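Local coordinates for protein esterase D (Cellvibrio japonicus, PDB 2W87) that binds glucuronic acid-containing sugars as a calcium-bearing family 35 carbohydrate-binding module, one domain of a secreted enzyme that probably helps degrade plant cell walls, at residues W43-T48 against D124-V129; R53-R58 against G69-N74. One frame throughout, in Å; residues are numbered along the deposited sequence. Where two conformers were deposited one is given.

Contact 1: W43-T48 against D124-V129; sequences WAIDAT and DSLSVV. With CA (calcium ion), chain D.
One face of the Trp43 indole is covered by Leu126, which lays two parts of its side chain on it. Leu126 CB stands 3.9 Å from the centroid of the five-membered ring and 19° off its normal, a CH-pi contact. Leu126 CD2 sits over the Trp43 CD2 end of the ring fusion, 3.6 Å from that atom, with Trp43 CG and CE3 next nearest. Trp43 also meets the Phe11 ring, with the two planes almost perpendicular. With Leu126 CG anti to its backbone N (chi1 175°), the branch swings back along the indole, and CD2 comes down on the face that CB already covers. Two residues further along each strand, Ile45 and Val128 reach toward each other tip to tip, with Ile45 CD1 3.8 Å from Val128 CG2. The backbones run nearly parallel, at 18°, with axes 9.9 Å apart and no hydrogen bond between them. That spacing marks two layers of a beta-sandwich facing each other through their side chains, rather than neighbours within a sheet. Leu4 of strand 2-5 also packs on Trp43 and Ile45. At the start of 124-129, Asp124 holds a calcium ion through its backbone O and its OD1, each at 2.4 Å; its CG sits beside its own carbonyl carbon, which lets both oxygens converge on the metal. Gln5, Glu6, Thr26 and Gly29 complete the site. The chemistry thus divides along one strand: apolar dispersion and CH-pi contacts join the layers, while calcium coordination by carboxylate and neutral carbonyl oxygens ties the strand's N-terminal part to loops and strand 2-5.

Contact 2: R53-R58 against G69-N74; sequences RTLTIR and GSLVIN
Leu55 and Leu71 approach from facing layers at a slant, and Leu55 CD1 points at the forked end of Leu71, 4.0 Å from its CD1 and 4.4 Å from its CD2. Ile57 adds a second, looser touch, its CD1 being 4.4 Å from Leu71 CD1. Leu71 CD1 is thus the methyl that both Leu55 and Ile57 touch. The torsions account for this reach. In Leu55 the CD1 branch is extended away from CA (chi2 -166°). Leu71 turns its CD1 less fully outward, its chi2 of 145° lying well off a staggered value, which suggests a mildly strained rotation. Even so, the backbones stay far apart: the CA atoms of Leu55 and Leu71 are 10.5 Å from each other, and those of Ile57 and Gly69 11.0 Å. The pairing of Leu55 with Leu71 and of Ile57 with Gly69 shows strands running in broadly opposite directions on the two sides of the beta-sandwich. Val83 of strand 80-83 packs against both Ile57 and Leu71, and Val128 lies against Leu55, so neighbouring strands fill in around these methyls. No hydrogen bond crosses between the segments and only 99 Å² is buried between them; with no polar atom in these touches, the contact has no bond direction to fix it and rests on dispersion and burial.

From the N terminus, strand 40-47 supplies the first half of contact 1, and the next strand, 51-60, opens contact 2. Contact 2 closes first, when the chain reaches 69-74; contact 1 closes much later, at 124-129, so the shorter loop nests inside the longer. Each contact spans the two main sheets, but in reversed order: 53-58 and 124-129 are antiparallel neighbours in the four-strand sheet, joined by a probable hydrogen bond from Ser127 N to Thr56 O at 2.8 Å, while 43-48 and 69-74 both belong to the other sheet, each beside strand 106-114. A salt bridge between Asp124 and Arg58 further links the two contacts beside the calcium ion that Asp124 binds.

Contact 1: W43-T48 against D124-V129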
loop_
_atom_site.group_PDB
_atom_site.type_symbol
_atom_site.label_atom_id
_atom_site.label_comp_id
_atom_site.label_asym_id
_atom_site.label_seq_id
_atom_site.Cartn_x
_atom_site.Cartn_y
_atom_site.Cartn_z
ATOM N N TRP A 43 -3.840 -4.801 -2.402
ATOM C CA TRP A 43 -5.110 -4.175 -2.744
ATOM C C TRP A 43 -5.511 -4.566 -4.143
ATOM O O TRP A 43 -4.697 -5.035 -4.937
ATOM C CB TRP A 43 -5.012 -2.647 -2.717
ATOM C CG TRP A 43 -4.517 -2.053 -1.438
ATOM C CD1 TRP A 43 -5.257 -1.679 -0.395
ATOM C CD2 TRP A 43 -3.156 -1.762 -1.107
ATOM N NE1 TRP A 43 -4.457 -1.171 0.607
ATOM C CE2 TRP A 43 -3.156 -1.200 0.184
ATOM C CE3 TRP A 43 -1.942 -1.911 -1.781
ATOM C CZ2 TRP A 43 -1.995 -0.784 0.809
ATOM C CZ3 TRP A 43 -0.786 -1.484 -1.154
ATOM C CH2 TRP A 43 -0.818 -0.945 0.125
ATOM N N ALA A 44 -6.767 -4.295 -4.471
ATOM C CA ALA A 44 -7.283 -4.563 -5.810
ATOM C C ALA A 44 -8.102 -3.366 -6.273
ATOM O O ALA A 44 -9.005 -2.918 -5.565
ATOM C CB ALA A 44 -8.142 -5.794 -5.832
ATOM N N ILE A 45 -7.797 -2.884 -7.473
ATOM C CA ILE A 45 -8.459 -1.704 -8.037
ATOM C C ILE A 45 -8.990 -2.048 -9.415
ATOM O O ILE A 45 -8.258 -2.589 -10.230
ATOM C CB ILE A 45 -7.444 -0.558 -8.213
ATOM C CG1 ILE A 45 -6.748 -0.220 -6.877
ATOM C CG2 ILE A 45 -8.127 0.647 -8.761
ATOM C CD1 ILE A 45 -5.338 0.374 -7.107
ATOM N N ASP A 46 -10.264 -1.737 -9.672
ATOM C CA ASP A 46 -10.832 -1.890 -10.992
ATOM C C ASP A 46 -10.794 -0.522 -11.659
ATOM O O ASP A 46 -11.244 0.452 -11.068
ATOM C CB ASP A 46 -12.263 -2.409 -10.927
ATOM C CG ASP A 46 -12.855 -2.613 -12.318
ATOM O OD1 ASP A 46 -12.710 -3.739 -12.857
ATOM O OD2 ASP A 46 -13.408 -1.633 -12.883
ATOM N N ALA A 47 -10.244 -0.460 -12.867
ATOM C CA ALA A 47 -10.126 0.787 -13.627
ATOM C C ALA A 47 -10.943 0.661 -14.901
ATOM O O ALA A 47 -10.816 -0.316 -15.615
ATOM C CB ALA A 47 -8.651 1.073 -13.960
ATOM N N THR A 48 -11.794 1.640 -15.194
ATOM C CA THR A 48 -12.652 1.498 -16.372
ATOM C C THR A 48 -11.839 1.684 -17.649
ATOM O O THR A 48 -12.215 1.179 -18.688
ATOM C CB THR A 48 -13.832 2.481 -16.363
ATOM O OG1 THR A 48 -13.328 3.810 -16.407
ATOM C CG2 THR A 48 -14.702 2.294 -15.122
ATOM N N ASP A 124 -1.272 2.624 6.613
ATOM C CA ASP A 124 -2.615 3.047 7.027
ATOM C C ASP A 124 -3.648 2.893 5.939
ATOM O O ASP A 124 -4.762 2.420 6.186
ATOM C CB ASP A 124 -2.582 4.508 7.458
ATOM C CG ASP A 124 -3.928 5.032 7.880
ATOM O OD1 ASP A 124 -4.746 4.261 8.420
ATOM O OD2 ASP A 124 -4.153 6.250 7.728
ATOM N N SER A 125 -3.280 3.329 4.746
ATOM C CA SER A 125 -4.205 3.382 3.635
ATOM C C SER A 125 -3.504 3.554 2.297
ATOM O O SER A 125 -2.360 4.012 2.237
ATOM C CB SER A 125 -5.125 4.556 3.838
ATOM O OG SER A 125 -4.422 5.793 3.851
ATOM N N LEU A 126 -4.261 3.268 1.235
ATOM C CA LEU A 126 -3.855 3.543 -0.127
ATOM C C LEU A 126 -4.941 4.414 -0.752
ATOM O O LEU A 126 -6.109 4.046 -0.741
ATOM C CB LEU A 126 -3.717 2.245 -0.942
ATOM C CG LEU A 126 -3.404 2.430 -2.430
ATOM C CD1 LEU A 126 -1.995 2.990 -2.612
ATOM C CD2 LEU A 126 -3.606 1.139 -3.212
ATOM N N SER A 127 -4.548 5.567 -1.281
ATOM C CA SER A 127 -5.459 6.465 -1.988
ATOM C C SER A 127 -5.091 6.418 -3.467
ATOM O O SER A 127 -3.921 6.413 -3.801
ATOM C CB SER A 127 -5.292 7.880 -1.451
ATOM O OG SER A 127 -5.859 8.801 -2.333
ATOM N N VAL A 128 -6.093 6.384 -4.339
ATOM C CA VAL A 128 -5.888 6.230 -5.768
ATOM C C VAL A 128 -6.653 7.332 -6.493
ATOM O O VAL A 128 -7.862 7.489 -6.284
ATOM C CB VAL A 128 -6.421 4.889 -6.247
ATOM C CG1 VAL A 128 -6.092 4.673 -7.709
ATOM C CG2 VAL A 128 -5.855 3.759 -5.386
ATOM N N VAL A 129 -5.954 8.101 -7.320
ATOM C CA VAL A 129 -6.611 9.158 -8.098
ATOM C C VAL A 129 -6.278 9.056 -9.583
ATOM O O VAL A 129 -5.127 8.879 -9.958
ATOM C CB VAL A 129 -6.215 10.571 -7.632
ATOM C CG1 VAL A 129 -7.134 11.575 -8.333
ATOM C CG2 VAL A 129 -6.320 10.700 -6.134
HETATM CA CA CA D . -6.346 2.534 7.928
#

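Contact 2: R53-R58 against G69-N74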
loop_
_atom_site.group_PDB
_atom_site.type_symbol
_atom_site.label_atom_id
_atom_site.label_comp_id
_atom_site.label_asym_id
_atom_site.label_seq_id
_atom_site.Cartn_x
_atom_site.Cartn_y
_atom_site.Cartn_z
ATOM N N ARG A 53 -2.401 6.652 -12.819
ATOM C CA ARG A 53 -3.016 7.043 -11.566
ATOM C C ARG A 53 -1.908 7.465 -10.609
ATOM O O ARG A 53 -0.759 6.999 -10.691
ATOM C CB ARG A 53 -3.768 5.879 -10.910
ATOM C CG ARG A 53 -5.194 5.685 -11.333
ATOM C CD ARG A 53 -5.326 5.341 -12.807
ATOM N NE ARG A 53 -6.727 5.185 -13.180
ATOM C CZ ARG A 53 -7.160 4.574 -14.285
ATOM N NH1 ARG A 53 -6.315 4.018 -15.156
ATOM N NH2 ARG A 53 -8.466 4.498 -14.500
ATOM N N THR A 54 -2.271 8.322 -9.681
ATOM C CA THR A 54 -1.390 8.652 -8.562
ATOM C C THR A 54 -1.814 7.842 -7.363
ATOM O O THR A 54 -2.970 7.903 -6.962
ATOM C CB THR A 54 -1.457 10.124 -8.218
ATOM O OG1 THR A 54 -1.070 10.882 -9.366
ATOM C CG2 THR A 54 -0.495 10.422 -7.087
ATOM N N LEU A 55 -0.877 7.064 -6.825
ATOM C CA LEU A 55 -1.116 6.261 -5.636
ATOM C C LEU A 55 -0.469 6.989 -4.482
ATOM O O LEU A 55 0.688 7.389 -4.596
ATOM C CB LEU A 55 -0.480 4.874 -5.759
ATOM C CG LEU A 55 -0.931 4.000 -6.900
ATOM C CD1 LEU A 55 -0.475 2.569 -6.682
ATOM C CD2 LEU A 55 -2.415 4.020 -7.045
ATOM N N THR A 56 -1.207 7.162 -3.385
ATOM C CA THR A 56 -0.677 7.779 -2.197
ATOM C C THR A 56 -0.802 6.775 -1.056
ATOM O O THR A 56 -1.899 6.327 -0.726
ATOM C CB THR A 56 -1.412 9.103 -1.908
ATOM O OG1 THR A 56 -1.178 10.022 -2.991
ATOM C CG2 THR A 56 -0.925 9.726 -0.614
ATOM N N ILE A 57 0.345 6.401 -0.497
ATOM C CA ILE A 57 0.419 5.436 0.597
ATOM C C ILE A 57 0.710 6.159 1.886
ATOM O O ILE A 57 1.726 6.848 1.985
ATOM C CB ILE A 57 1.572 4.443 0.321
ATOM C CG1 ILE A 57 1.301 3.669 -0.970
ATOM C CG2 ILE A 57 1.788 3.487 1.509
ATOM C CD1 ILE A 57 2.502 2.853 -1.417
ATOM N N ARG A 58 -0.180 6.036 2.863
ATOM C CA ARG A 58 0.019 6.661 4.167
ATOM C C ARG A 58 0.607 5.621 5.124
ATOM O O ARG A 58 0.100 4.499 5.224
ATOM C CB ARG A 58 -1.297 7.204 4.707
ATOM C CG ARG A 58 -1.121 8.095 5.912
ATOM C CD ARG A 58 -2.361 8.899 6.186
ATOM N NE ARG A 58 -2.160 9.876 7.264
ATOM C CZ ARG A 58 -2.477 9.669 8.534
ATOM N NH1 ARG A 58 -3.028 8.526 8.923
ATOM N NH2 ARG A 58 -2.240 10.625 9.422
ATOM N N GLY A 69 9.667 -0.384 -0.356
ATOM C CA GLY A 69 8.829 -1.420 -0.912
ATOM C C GLY A 69 8.949 -1.536 -2.428
ATOM O O GLY A 69 9.336 -0.597 -3.138
ATOM N N SER A 70 8.659 -2.730 -2.894
ATOM C CA SER A 70 8.471 -2.990 -4.302
ATOM C C SER A 70 6.965 -2.975 -4.521
ATOM O O SER A 70 6.235 -3.556 -3.750
ATOM C CB SER A 70 9.047 -4.356 -4.661
ATOM O OG SER A 70 8.553 -4.787 -5.900
ATOM N N LEU A 71 6.503 -2.289 -5.548
ATOM C CA LEU A 71 5.071 -2.242 -5.804
ATOM C C LEU A 71 4.850 -2.819 -7.187
ATOM O O LEU A 71 5.385 -2.290 -8.159
ATOM C CB LEU A 71 4.536 -0.808 -5.721
ATOM C CG LEU A 71 2.996 -0.760 -5.848
ATOM C CD1 LEU A 71 2.386 0.317 -5.000
ATOM C CD2 LEU A 71 2.542 -0.628 -7.273
ATOM N N VAL A 72 4.080 -3.904 -7.275
ATOM C CA VAL A 72 3.861 -4.579 -8.562
ATOM C C VAL A 72 2.371 -4.638 -8.859
ATOM O O VAL A 72 1.543 -4.716 -7.954
ATOM C CB VAL A 72 4.499 -6.002 -8.644
ATOM C CG1 VAL A 72 6.002 -5.924 -8.369
ATOM C CG2 VAL A 72 3.816 -7.005 -7.678
ATOM N N ILE A 73 2.037 -4.570 -10.141
ATOM C CA ILE A 73 0.657 -4.656 -10.576
ATOM C C ILE A 73 0.475 -5.996 -11.273
ATOM O O ILE A 73 1.236 -6.349 -12.185
ATOM C CB ILE A 73 0.304 -3.505 -11.491
ATOM C CG1 ILE A 73 0.522 -2.179 -10.761
ATOM C CG2 ILE A 73 -1.115 -3.609 -11.965
ATOM C CD1 ILE A 73 0.152 -0.969 -11.593
ATOM N N ASN A 74 -0.511 -6.755 -10.833
ATOM C CA ASN A 74 -0.788 -8.070 -11.389
ATOM C C ASN A 74 0.431 -9.004 -11.413
ATOM O O ASN A 74 0.725 -9.658 -12.403
ATOM C CB ASN A 74 -1.439 -7.904 -12.751
ATOM C CG ASN A 74 -2.837 -7.340 -12.645
ATOM O OD1 ASN A 74 -3.509 -7.465 -11.597
ATOM N ND2 ASN A 74 -3.300 -6.731 -13.722
#